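Local coordinates for virulence protein STM3117 (Salmonella enterica subsp. enterica serovar Typhimurium, PDB 3HUH) that promotes the replication of the bacterium inside host macrophages and may take part in the biosynthesis and modification of cell-wall peptidoglycan, at residues I24-L29 with K65-Q70; V28-D33 with P82-A87; L45-V50 with L59-Q64; F91-P96 with I138-Y143. All blocks are in the same frame, centred on the assembly; numbering follows the deposited sequence.

Contact 1: I24-L29 with K65-Q70; sequences IDHLVL and KINLHQ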
loop_
_atom_site.group_PDB
_atom_site.type_symbol
_atom_site.label_atom_id
_atom_site.label_comp_id
_atom_site.label_asym_id
_atom_site.label_seq_id
_atom_site.Cartn_x
_atom_site.Cartn_y
_atom_site.Cartn_z
ATOM N N ILE A 24 3.377 7.336 -1.781
ATOM C CA ILE A 24 3.689 5.911 -1.742
ATOM C C ILE A 24 4.203 5.620 -3.154
ATOM O O ILE A 24 3.606 6.071 -4.134
ATOM C CB ILE A 24 2.421 5.067 -1.481
ATOM C CG1 ILE A 24 1.985 5.219 -0.022
ATOM C CG2 ILE A 24 2.678 3.603 -1.837
ATOM C CD1 ILE A 24 0.577 4.686 0.252
ATOM N N ASP A 25 5.316 4.901 -3.263
ATOM C CA ASP A 25 5.871 4.563 -4.573
ATOM C C ASP A 25 5.382 3.187 -4.993
ATOM O O ASP A 25 4.992 2.965 -6.141
ATOM C CB ASP A 25 7.397 4.520 -4.530
ATOM C CG ASP A 25 8.005 4.323 -5.906
ATOM O OD1 ASP A 25 7.944 5.273 -6.708
ATOM O OD2 ASP A 25 8.536 3.229 -6.192
ATOM N N HIS A 26 5.430 2.255 -4.053
ATOM C CA HIS A 26 5.014 0.894 -4.330
ATOM C C HIS A 26 4.832 0.140 -3.029
ATOM O O HIS A 26 5.084 0.670 -1.945
ATOM C CB HIS A 26 6.067 0.191 -5.204
ATOM C CG HIS A 26 7.441 0.140 -4.599
ATOM N ND1 HIS A 26 7.819 -0.805 -3.668
ATOM C CD2 HIS A 26 8.537 0.907 -4.819
ATOM C CE1 HIS A 26 9.089 -0.622 -3.347
ATOM N NE2 HIS A 26 9.547 0.412 -4.030
ATOM N N LEU A 27 4.365 -1.092 -3.146
ATOM C CA LEU A 27 4.177 -1.943 -1.991
ATOM C C LEU A 27 4.268 -3.370 -2.491
ATOM O O LEU A 27 4.182 -3.623 -3.694
ATOM C CB LEU A 27 2.823 -1.670 -1.322
ATOM C CG LEU A 27 1.544 -1.847 -2.136
ATOM C CD1 LEU A 27 1.111 -3.294 -2.120
ATOM C CD2 LEU A 27 0.458 -0.980 -1.537
ATOM N N VAL A 28 4.456 -4.300 -1.568
ATOM C CA VAL A 28 4.583 -5.698 -1.928
ATOM C C VAL A 28 3.425 -6.543 -1.425
ATOM O O VAL A 28 3.066 -6.499 -0.246
ATOM C CB VAL A 28 5.892 -6.308 -1.368
ATOM C CG1 VAL A 28 5.973 -7.791 -1.716
ATOM C CG2 VAL A 28 7.098 -5.578 -1.937
ATOM N N LEU A 29 2.831 -7.301 -2.338
ATOM C CA LEU A 29 1.755 -8.208 -1.986
ATOM C C LEU A 29 2.340 -9.611 -2.026
ATOM O O LEU A 29 3.031 -9.968 -2.977
ATOM C CB LEU A 29 0.596 -8.125 -2.989
ATOM C CG LEU A 29 -0.284 -6.875 -2.977
ATOM C CD1 LEU A 29 -1.379 -7.015 -4.036
ATOM C CD2 LEU A 29 -0.906 -6.704 -1.589
ATOM N N LYS A 65 3.481 1.191 -8.507
ATOM C CA LYS A 65 3.473 -0.223 -8.847
ATOM C C LYS A 65 3.307 -1.105 -7.622
ATOM O O LYS A 65 3.507 -0.663 -6.490
ATOM C CB LYS A 65 4.747 -0.627 -9.606
ATOM C CG LYS A 65 6.038 -0.660 -8.788
ATOM C CD LYS A 65 7.136 -1.382 -9.577
ATOM C CE LYS A 65 8.477 -1.346 -8.855
ATOM N NZ LYS A 65 9.335 -2.487 -9.300
ATOM N N ILE A 66 2.895 -2.341 -7.861
ATOM C CA ILE A 66 2.744 -3.321 -6.801
ATOM C C ILE A 66 3.681 -4.472 -7.143
ATOM O O ILE A 66 3.532 -5.114 -8.184
ATOM C CB ILE A 66 1.297 -3.843 -6.713
ATOM C CG1 ILE A 66 0.393 -2.741 -6.155
ATOM C CG2 ILE A 66 1.240 -5.095 -5.835
ATOM C CD1 ILE A 66 -1.065 -3.088 -6.162
ATOM N N ASN A 67 4.673 -4.698 -6.291
ATOM C CA ASN A 67 5.597 -5.798 -6.513
ATOM C C ASN A 67 4.949 -7.049 -5.944
ATOM O O ASN A 67 4.247 -6.995 -4.926
ATOM C CB ASN A 67 6.940 -5.547 -5.824
ATOM C CG ASN A 67 7.757 -4.483 -6.515
ATOM O OD1 ASN A 67 7.658 -4.303 -7.735
ATOM N ND2 ASN A 67 8.597 -3.791 -5.750
ATOM N N LEU A 68 5.171 -8.176 -6.603
ATOM C CA LEU A 68 4.590 -9.420 -6.145
ATOM C C LEU A 68 5.631 -10.395 -5.624
ATOM O O LEU A 68 6.719 -10.512 -6.186
ATOM C CB LEU A 68 3.807 -10.092 -7.284
ATOM C CG LEU A 68 2.706 -9.250 -7.932
ATOM C CD1 LEU A 68 2.089 -10.022 -9.094
ATOM C CD2 LEU A 68 1.640 -8.895 -6.893
ATOM N N HIS A 69 5.294 -11.065 -4.524
ATOM C CA HIS A 69 6.142 -12.108 -3.937
ATOM C C HIS A 69 5.242 -13.334 -3.869
ATOM O O HIS A 69 4.111 -13.253 -3.380
ATOM C CB HIS A 69 6.554 -11.802 -2.493
ATOM C CG HIS A 69 7.692 -10.840 -2.348
ATOM N ND1 HIS A 69 8.272 -10.182 -3.410
ATOM C CD2 HIS A 69 8.342 -10.412 -1.240
ATOM C CE1 HIS A 69 9.230 -9.388 -2.962
ATOM N NE2 HIS A 69 9.291 -9.509 -1.648
ATOM N N GLN A 70 5.718 -14.472 -4.353
ATOM C CA GLN A 70 4.905 -15.673 -4.265
ATOM C C GLN A 70 5.347 -16.435 -3.019
ATOM O O GLN A 70 6.528 -16.439 -2.668
ATOM C CB GLN A 70 5.091 -16.542 -5.511
ATOM C CG GLN A 70 4.267 -17.817 -5.515
ATOM C CD GLN A 70 4.212 -18.461 -6.891
ATOM O OE1 GLN A 70 3.506 -17.990 -7.781
ATOM N NE2 GLN A 70 4.976 -19.537 -7.076
#
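Val28 and His69 meet by a CH-pi contact: Val28 CG1 stands 3.5 Å from the centroid of the His69 ring, only 8° off the ring normal, and so lies over the middle of one face. It gets there because CG1 is placed opposite the backbone N (chi1 178°), while CG2 lies against Asn67 CB. His69 ND1 also donates to Leu68 O at 3.2 Å, from above the carbonyl plane, which probably helps to hold the ring.

Backbone hydrogen bonds join the two parallel strands. Asn67 N to Leu27 O is 2.9 Å, and the bonds from Leu29 N to Asn67 O and from His69 N to Leu29 O are both straight (163°). Toward His26 and Lys65 the pairing turns weak, with Leu27 N 3.5 Å from Lys65 O.

Apolar contacts occupy the face of Leu27, Leu29, Ile66 and Leu68, where Ile66 CG2 touches Leu29 CG at 3.7 Å. On the other face Lys65 NZ donates to Asn67 OD1 at 2.9 Å, in the carbonyl plane on a lone pair. Asp25 turns instead to Tyr143 and Ala121 of the second subunit.

The chemistry thus divides by face: hydrocarbon toward helix 34-43 and Phe91; on the reverse, polar side chains and the His69 ring, with Val28 among them.

Contact 2: V28-D33 with P82-A87; sequences VLTVSD and PTPGSA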
loop_
_atom_site.group_PDB
_atom_site.type_symbol
_atom_site.label_atom_id
_atom_site.label_comp_id
_atom_site.label_asym_id
_atom_site.label_seq_id
_atom_site.Cartn_x
_atom_site.Cartn_y
_atom_site.Cartn_z
ATOM N N VAL A 28 4.456 -4.300 -1.568
ATOM C CA VAL A 28 4.583 -5.698 -1.928
ATOM C C VAL A 28 3.425 -6.543 -1.425
ATOM O O VAL A 28 3.066 -6.499 -0.246
ATOM C CB VAL A 28 5.892 -6.308 -1.368
ATOM C CG1 VAL A 28 5.973 -7.791 -1.716
ATOM C CG2 VAL A 28 7.098 -5.578 -1.937
ATOM N N LEU A 29 2.831 -7.301 -2.338
ATOM C CA LEU A 29 1.755 -8.208 -1.986
ATOM C C LEU A 29 2.340 -9.611 -2.026
ATOM O O LEU A 29 3.031 -9.968 -2.977
ATOM C CB LEU A 29 0.596 -8.125 -2.989
ATOM C CG LEU A 29 -0.284 -6.875 -2.977
ATOM C CD1 LEU A 29 -1.379 -7.015 -4.036
ATOM C CD2 LEU A 29 -0.906 -6.704 -1.589
ATOM N N THR A 30 2.088 -10.392 -0.980
ATOM C CA THR A 30 2.557 -11.770 -0.939
ATOM C C THR A 30 1.346 -12.600 -1.338
ATOM O O THR A 30 0.295 -12.534 -0.700
ATOM C CB THR A 30 3.055 -12.143 0.462
ATOM O OG1 THR A 30 4.190 -11.325 0.770
ATOM C CG2 THR A 30 3.471 -13.618 0.519
ATOM N N VAL A 31 1.500 -13.379 -2.402
ATOM C CA VAL A 31 0.393 -14.164 -2.935
ATOM C C VAL A 31 0.675 -15.656 -3.095
ATOM O O VAL A 31 1.830 -16.080 -3.164
ATOM C CB VAL A 31 -0.042 -13.583 -4.303
ATOM C CG1 VAL A 31 -0.455 -12.126 -4.135
ATOM C CG2 VAL A 31 1.097 -13.689 -5.305
ATOM N N SER A 32 -0.389 -16.452 -3.153
ATOM C CA SER A 32 -0.225 -17.895 -3.314
ATOM C C SER A 32 0.215 -18.259 -4.730
ATOM O O SER A 32 1.052 -19.147 -4.921
ATOM C CB SER A 32 -1.527 -18.629 -2.953
ATOM O OG SER A 32 -2.600 -18.255 -3.798
ATOM N N ASP A 33 -0.333 -17.564 -5.722
ATOM C CA ASP A 33 0.012 -17.831 -7.115
ATOM C C ASP A 33 0.096 -16.542 -7.935
ATOM O O ASP A 33 -0.921 -15.917 -8.244
ATOM C CB ASP A 33 -1.025 -18.764 -7.741
ATOM C CG ASP A 33 -0.609 -19.247 -9.114
ATOM O OD1 ASP A 33 0.279 -20.123 -9.194
ATOM O OD2 ASP A 33 -1.150 -18.738 -10.113
ATOM N N PRO A 82 4.622 -11.944 6.345
ATOM C CA PRO A 82 4.080 -11.960 4.977
ATOM C C PRO A 82 2.823 -12.818 4.989
ATOM O O PRO A 82 2.879 -13.992 5.345
ATOM C CB PRO A 82 5.207 -12.599 4.164
ATOM C CG PRO A 82 6.438 -12.251 4.950
ATOM C CD PRO A 82 5.987 -12.493 6.365
ATOM N N THR A 83 1.701 -12.241 4.577
ATOM C CA THR A 83 0.438 -12.953 4.622
ATOM C C THR A 83 -0.494 -12.683 3.445
ATOM O O THR A 83 -0.920 -11.550 3.223
ATOM C CB THR A 83 -0.321 -12.581 5.920
ATOM O OG1 THR A 83 0.515 -12.824 7.062
ATOM C CG2 THR A 83 -1.612 -13.393 6.045
ATOM N N PRO A 84 -0.827 -13.726 2.672
ATOM C CA PRO A 84 -1.736 -13.508 1.540
ATOM C C PRO A 84 -3.100 -13.100 2.102
ATOM O O PRO A 84 -3.542 -13.648 3.116
ATOM C CB PRO A 84 -1.789 -14.881 0.870
ATOM C CG PRO A 84 -0.417 -15.435 1.142
ATOM C CD PRO A 84 -0.217 -15.067 2.605
ATOM N N GLY A 85 -3.750 -12.131 1.461
ATOM C CA GLY A 85 -5.058 -11.683 1.915
ATOM C C GLY A 85 -5.064 -10.694 3.070
ATOM O O GLY A 85 -6.119 -10.415 3.643
ATOM N N SER A 86 -3.900 -10.148 3.407
ATOM C CA SER A 86 -3.786 -9.195 4.507
ATOM C C SER A 86 -3.828 -7.731 4.064
ATOM O O SER A 86 -3.788 -6.825 4.903
ATOM C CB SER A 86 -2.487 -9.445 5.284
ATOM O OG SER A 86 -1.342 -9.206 4.481
ATOM N N ALA A 87 -3.909 -7.496 2.757
ATOM C CA ALA A 87 -3.948 -6.133 2.243
ATOM C C ALA A 87 -5.360 -5.566 2.149
ATOM O O ALA A 87 -6.323 -6.291 1.876
ATOM C CB ALA A 87 -3.270 -6.065 0.876
HETATM O O HOH W 1 0.223 -9.300 1.169
HETATM O O HOH W 2 -1.707 -10.689 -0.515
#
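The end of strand 21-31 meets the loop that leads into strand 88-93, and Thr30 is the residue that faces this loop. Its carbonyl O lies 3.2 Å from Pro84 CA in a CA-H...O contact (136° at the hydrogen), and Pro84 CB and CG also pack against that oxygen. On the side-chain side, Thr30 OG1, opposite the carbonyl carbon and beside the backbone N (chi1 -64°), comes within 3.8 Å of Pro82 CB, with the methyl CG2 a little farther from the same atom.

Two waters supply the polar links. One accepts from Thr30 N at 3.0 Å and donates to Thr83 O; the other donates to Thr30 O at 2.7 Å and accepts from Gly85 N. Both backbone polar atoms of Thr30 are thereby satisfied through solvent.

One residue back on the strand, where the loop ends, Leu29 CD2 presses on Ala87 CB at 3.5 Å, tighter than a usual carbon contact.

The loop holds its own shape: Thr83 O receives both Ser86 N and Ser86 OG, the hydroxyl at 2.7 Å, in plane on a lone pair. Arg81 of the second subunit packs on Thr83 and Pro84, and Ser80 OG there bonds Gly85 O. With Gly85 at positive phi (81°) in its third position, Thr83-Ser86 is a classic type II beta turn.

Contact 3: L45-V50 with L59-Q64; sequences LGFSAV and LIFGAQ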
loop_
_atom_site.group_PDB
_atom_site.type_symbol
_atom_site.label_atom_id
_atom_site.label_comp_id
_atom_site.label_asym_id
_atom_site.label_seq_id
_atom_site.Cartn_x
_atom_site.Cartn_y
_atom_site.Cartn_z
ATOM N N LEU A 45 -8.635 -4.735 -12.954
ATOM C CA LEU A 45 -8.181 -3.374 -12.674
ATOM C C LEU A 45 -7.440 -2.694 -13.819
ATOM O O LEU A 45 -7.167 -1.498 -13.756
ATOM C CB LEU A 45 -7.293 -3.355 -11.423
ATOM C CG LEU A 45 -7.953 -3.522 -10.049
ATOM C CD1 LEU A 45 -8.965 -2.411 -9.840
ATOM C CD2 LEU A 45 -8.628 -4.873 -9.938
ATOM N N GLY A 46 -7.097 -3.446 -14.857
ATOM C CA GLY A 46 -6.397 -2.848 -15.981
ATOM C C GLY A 46 -4.928 -2.547 -15.767
ATOM O O GLY A 46 -4.346 -1.742 -16.499
ATOM N N PHE A 47 -4.313 -3.172 -14.768
ATOM C CA PHE A 47 -2.886 -2.953 -14.520
ATOM C C PHE A 47 -2.061 -3.669 -15.592
ATOM O O PHE A 47 -2.590 -4.480 -16.358
ATOM C CB PHE A 47 -2.487 -3.496 -13.143
ATOM C CG PHE A 47 -3.097 -2.752 -11.982
ATOM C CD1 PHE A 47 -3.907 -1.635 -12.176
ATOM C CD2 PHE A 47 -2.840 -3.167 -10.681
ATOM C CE1 PHE A 47 -4.445 -0.946 -11.083
ATOM C CE2 PHE A 47 -3.373 -2.486 -9.583
ATOM C CZ PHE A 47 -4.176 -1.373 -9.786
ATOM N N SER A 48 -0.764 -3.384 -15.637
ATOM C CA SER A 48 0.119 -4.013 -16.619
ATOM C C SER A 48 1.279 -4.723 -15.928
ATOM O O SER A 48 2.059 -4.093 -15.216
ATOM C CB SER A 48 0.672 -2.972 -17.594
ATOM O OG SER A 48 -0.370 -2.344 -18.318
ATOM N N ALA A 49 1.395 -6.028 -16.147
ATOM C CA ALA A 49 2.466 -6.801 -15.528
ATOM C C ALA A 49 3.805 -6.654 -16.245
ATOM O O ALA A 49 3.863 -6.580 -17.476
ATOM C CB ALA A 49 2.075 -8.287 -15.454
ATOM N N VAL A 50 4.879 -6.599 -15.462
ATOM C CA VAL A 50 6.231 -6.491 -16.007
ATOM C C VAL A 50 7.164 -7.368 -15.188
ATOM O O VAL A 50 6.801 -7.840 -14.107
ATOM C CB VAL A 50 6.785 -5.054 -15.947
ATOM C CG1 VAL A 50 5.917 -4.121 -16.769
ATOM C CG2 VAL A 50 6.883 -4.591 -14.499
ATOM N N LEU A 59 3.161 -5.074 -10.996
ATOM C CA LEU A 59 1.975 -4.615 -11.696
ATOM C C LEU A 59 2.071 -3.104 -11.702
ATOM O O LEU A 59 2.072 -2.462 -10.650
ATOM C CB LEU A 59 0.711 -5.060 -10.962
ATOM C CG LEU A 59 0.426 -6.563 -11.045
ATOM C CD1 LEU A 59 -0.561 -6.954 -9.963
ATOM C CD2 LEU A 59 -0.099 -6.917 -12.435
ATOM N N ILE A 60 2.181 -2.550 -12.904
ATOM C CA ILE A 60 2.297 -1.118 -13.108
ATOM C C ILE A 60 0.935 -0.450 -13.271
ATOM O O ILE A 60 0.064 -0.972 -13.961
ATOM C CB ILE A 60 3.112 -0.822 -14.398
ATOM C CG1 ILE A 60 4.453 -1.560 -14.355
ATOM C CG2 ILE A 60 3.267 0.673 -14.595
ATOM C CD1 ILE A 60 5.303 -1.237 -13.154
ATOM N N PHE A 61 0.759 0.704 -12.631
ATOM C CA PHE A 61 -0.466 1.490 -12.758
ATOM C C PHE A 61 -0.116 2.923 -12.393
ATOM O O PHE A 61 0.645 3.158 -11.457
ATOM C CB PHE A 61 -1.588 0.943 -11.860
ATOM C CG PHE A 61 -1.288 1.003 -10.398
ATOM C CD1 PHE A 61 -1.655 2.115 -9.643
ATOM C CD2 PHE A 61 -0.643 -0.055 -9.768
ATOM C CE1 PHE A 61 -1.384 2.168 -8.282
ATOM C CE2 PHE A 61 -0.367 -0.008 -8.406
ATOM C CZ PHE A 61 -0.738 1.103 -7.662
ATOM N N GLY A 62 -0.662 3.880 -13.135
ATOM C CA GLY A 62 -0.341 5.272 -12.874
ATOM C C GLY A 62 1.172 5.407 -12.844
ATOM O O GLY A 62 1.865 4.903 -13.731
ATOM N N ALA A 63 1.685 6.073 -11.816
ATOM C CA ALA A 63 3.120 6.256 -11.654
ATOM C C ALA A 63 3.579 5.483 -10.423
ATOM O O ALA A 63 4.536 5.864 -9.749
ATOM C CB ALA A 63 3.444 7.737 -11.497
ATOM N N GLN A 64 2.890 4.382 -10.138
ATOM C CA GLN A 64 3.220 3.556 -8.987
ATOM C C GLN A 64 3.246 2.103 -9.440
ATOM O O GLN A 64 3.081 1.816 -10.625
ATOM C CB GLN A 64 2.160 3.746 -7.889
ATOM C CG GLN A 64 2.095 5.173 -7.306
ATOM C CD GLN A 64 0.886 5.405 -6.393
ATOM O OE1 GLN A 64 -0.263 5.292 -6.820
ATOM N NE2 GLN A 64 1.148 5.745 -5.135
#
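Phe47 and Phe61 form an offset stack, their centroids 4.5 Å apart and their planes inclined by 16°. Over one face of the Phe47 ring sits Phe61 CB, 3.5 Å from Phe47 CD1 and displaced toward the rim; Leu45 CB covers the opposite face. The Phe61 ring has Phe47 CZ over one face and Gln64 C over the other. The side chains lie side by side and point the same way, with Phe61 CG between its backbone N and carbonyl carbon (chi1 63°) and Phe47 CG opposite its carbonyl carbon. Leu59 CB approaches Phe47 CD2 at 4.0 Å, the two side chains crossing at about a right angle.

Beside the rings, Ser48 and Ile60 make an antiparallel hydrogen-bonded pair. Ile60 N to Ser48 O is 2.8 Å and nearly straight (174°), and Ser48 N to Ile60 O is 3.1 Å. On the same face as Ile60, Val50 CG1 rests 3.8 Å from Ile60 CG1. Ala49 CB and Leu59 CD2 touch at 4.0 Å on the face shared with the rings.

The strands are the two arms of hairpin 48-52/56-61. Strand 64-70 flanks arm 56-61, helix 34-43 covers Ala49 and Leu59, and Phe91 meets both rings edge-to-face.

Contact 4: F91-P96 with I138-Y143; sequences FITSTP and IEISQY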
loop_
_atom_site.group_PDB
_atom_site.type_symbol
_atom_site.label_atom_id
_atom_site.label_comp_id
_atom_site.label_asym_id
_atom_site.label_seq_id
_atom_site.Cartn_x
_atom_site.Cartn_y
_atom_site.Cartn_z
ATOM N N PHE A 91 -7.890 2.282 -4.477
ATOM C CA PHE A 91 -7.384 2.827 -5.732
ATOM C C PHE A 91 -8.368 3.856 -6.267
ATOM O O PHE A 91 -9.580 3.630 -6.238
ATOM C CB PHE A 91 -7.234 1.711 -6.766
ATOM C CG PHE A 91 -6.189 0.695 -6.418
ATOM C CD1 PHE A 91 -4.839 0.990 -6.567
ATOM C CD2 PHE A 91 -6.554 -0.551 -5.924
ATOM C CE1 PHE A 91 -3.865 0.054 -6.227
ATOM C CE2 PHE A 91 -5.591 -1.494 -5.580
ATOM C CZ PHE A 91 -4.244 -1.194 -5.731
ATOM N N ILE A 92 -7.856 4.984 -6.744
ATOM C CA ILE A 92 -8.727 6.007 -7.307
ATOM C C ILE A 92 -8.869 5.775 -8.801
ATOM O O ILE A 92 -7.883 5.523 -9.506
ATOM C CB ILE A 92 -8.169 7.433 -7.110
ATOM C CG1 ILE A 92 -8.029 7.741 -5.619
ATOM C CG2 ILE A 92 -9.085 8.448 -7.796
ATOM C CD1 ILE A 92 -9.318 7.610 -4.828
ATOM N N THR A 93 -10.103 5.858 -9.280
ATOM C CA THR A 93 -10.378 5.683 -10.695
ATOM C C THR A 93 -10.921 6.990 -11.263
ATOM O O THR A 93 -11.522 7.783 -10.538
ATOM C CB THR A 93 -11.424 4.575 -10.945
ATOM O OG1 THR A 93 -11.621 4.420 -12.357
ATOM C CG2 THR A 93 -12.759 4.936 -10.302
ATOM N N SER A 94 -10.688 7.210 -12.556
ATOM C CA SER A 94 -11.176 8.402 -13.239
ATOM C C SER A 94 -12.414 8.009 -14.046
ATOM O O SER A 94 -13.055 8.842 -14.692
ATOM C CB SER A 94 -10.093 8.979 -14.163
ATOM O OG SER A 94 -9.558 7.992 -15.025
ATOM N N THR A 95 -12.741 6.723 -13.998
ATOM C CA THR A 95 -13.904 6.187 -14.695
ATOM C C THR A 95 -15.126 6.422 -13.804
ATOM O O THR A 95 -15.042 6.268 -12.586
ATOM C CB THR A 95 -13.725 4.670 -14.933
ATOM O OG1 THR A 95 -12.560 4.449 -15.740
ATOM C CG2 THR A 95 -14.943 4.073 -15.630
ATOM N N PRO A 96 -16.271 6.825 -14.391
ATOM C CA PRO A 96 -17.460 7.050 -13.554
ATOM C C PRO A 96 -17.686 5.805 -12.693
ATOM O O PRO A 96 -17.732 4.689 -13.212
ATOM C CB PRO A 96 -18.568 7.262 -14.582
ATOM C CG PRO A 96 -17.836 7.912 -15.727
ATOM C CD PRO A 96 -16.569 7.080 -15.812
ATOM N N ILE A 138 -10.056 -4.839 -1.951
ATOM C CA ILE A 138 -9.735 -3.797 -2.915
ATOM C C ILE A 138 -10.898 -2.820 -3.001
ATOM O O ILE A 138 -12.011 -3.189 -3.370
ATOM C CB ILE A 138 -9.466 -4.392 -4.312
ATOM C CG1 ILE A 138 -8.360 -5.452 -4.224
ATOM C CG2 ILE A 138 -9.090 -3.281 -5.282
ATOM C CD1 ILE A 138 -7.044 -4.953 -3.646
ATOM N N GLU A 139 -10.619 -1.574 -2.640
ATOM C CA GLU A 139 -11.602 -0.504 -2.652
ATOM C C GLU A 139 -11.307 0.346 -3.884
ATOM O O GLU A 139 -10.229 0.923 -3.995
ATOM C CB GLU A 139 -11.455 0.332 -1.368
ATOM C CG GLU A 139 -12.480 1.453 -1.186
ATOM C CD GLU A 139 -12.232 2.294 0.067
ATOM O OE1 GLU A 139 -11.352 1.925 0.877
ATOM O OE2 GLU A 139 -12.921 3.327 0.250
ATOM N N ILE A 140 -12.247 0.390 -4.824
ATOM C CA ILE A 140 -12.075 1.195 -6.036
ATOM C C ILE A 140 -12.976 2.410 -5.847
ATOM O O ILE A 140 -14.191 2.272 -5.660
ATOM C CB ILE A 140 -12.470 0.407 -7.297
ATOM C CG1 ILE A 140 -11.607 -0.853 -7.399
ATOM C CG2 ILE A 140 -12.253 1.264 -8.531
ATOM C CD1 ILE A 140 -12.071 -1.855 -8.429
ATOM N N SER A 141 -12.387 3.600 -5.907
ATOM C CA SER A 141 -13.151 4.812 -5.640
ATOM C C SER A 141 -12.967 5.989 -6.590
ATOM O O SER A 141 -11.930 6.142 -7.224
ATOM C CB SER A 141 -12.820 5.282 -4.220
ATOM O OG SER A 141 -12.743 4.181 -3.328
ATOM N N GLN A 142 -13.996 6.825 -6.668
ATOM C CA GLN A 142 -13.956 8.026 -7.490
ATOM C C GLN A 142 -14.264 9.201 -6.571
ATOM O O GLN A 142 -15.191 9.130 -5.756
ATOM C CB GLN A 142 -15.003 7.967 -8.605
ATOM C CG GLN A 142 -15.129 9.272 -9.379
ATOM C CD GLN A 142 -16.197 9.214 -10.448
ATOM O OE1 GLN A 142 -17.265 8.636 -10.245
ATOM N NE2 GLN A 142 -15.920 9.828 -11.593
ATOM N N TYR A 143 -13.486 10.273 -6.682
ATOM C CA TYR A 143 -13.726 11.443 -5.848
ATOM C C TYR A 143 -15.000 12.158 -6.277
ATOM O O TYR A 143 -15.237 12.237 -7.501
ATOM C CB TYR A 143 -12.543 12.414 -5.920
ATOM C CG TYR A 143 -11.518 12.188 -4.835
ATOM C CD1 TYR A 143 -10.450 11.315 -5.024
ATOM C CD2 TYR A 143 -11.654 12.805 -3.593
ATOM C CE1 TYR A 143 -9.541 11.058 -3.994
ATOM C CE2 TYR A 143 -10.757 12.558 -2.560
ATOM C CZ TYR A 143 -9.705 11.682 -2.770
ATOM O OH TYR A 143 -8.831 11.438 -1.742
HETATM O O HOH W 3 -11.658 10.200 -9.011
#
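Unusually, where strands 91-93 and 138-142 part, a water continues their pairing: it receives Tyr143 N at 3.0 Å and donates to Thr93 O at 2.9 Å. Before that point the parallel bonding is direct. Phe91 N to Glu139 O is 2.7 Å, Ser141 N reaches Phe91 O at 2.8 Å, and Thr93 N reaches Ser141 O.

Beyond the strands, the amide of Gln142, on an extended side chain with CG opposite the backbone N (chi1 172°), comes up to Pro96, OE1 standing 3.7 Å from Pro96 CA. That OE1 accepts from Ile97 N, at the start of helix 97-106.

Ile92 CD1 reaches Tyr143 CE1 at 3.6 Å, and Tyr143 OH bonds Asp25 OD1 of the second subunit as well as Thr122 N of its own chain. On the opposite face Ile138 CG2 lies in the plane of the Phe91 ring, at its edge, 3.8 Å from CD2.

Thr93 OG1 accepts Thr95 N at 3.0 Å, closing an ST turn as the strand ends; the same oxygen bonds Ile20 O of the second subunit. Parallel pairing of the first and last strands of a four-stranded unit, in strand order 1-4-3-2, is the beta-alpha-beta-beta-beta module of the glyoxalase (VOC) superfamily.

Overall arrangement
Contacts 1 and 4 each join the first and last strands of one of the chain's two four-stranded sheets by parallel pairing, and they lie on opposite sides of the chain's centre, about 19 Å apart between centres. Contact 1 is almost wholly buried, whereas contact 4 runs out to exposed residues at its helix-side end. Contacts 2 and 3 are partly buried; in contact 3 Phe47, Leu59 and Phe61 lie inside and Ser48 at the surface. Contact 3, nested in the loop closed by contact 1, adds antiparallel pairing to the same sheet. Phe91 touches both Ile66 and the Phe47-Phe61 stack, joining the two sheets through aromatic and aliphatic packing. Contact 2 shares strand 21-31 with contact 1 but replaces direct backbone bonds with waters.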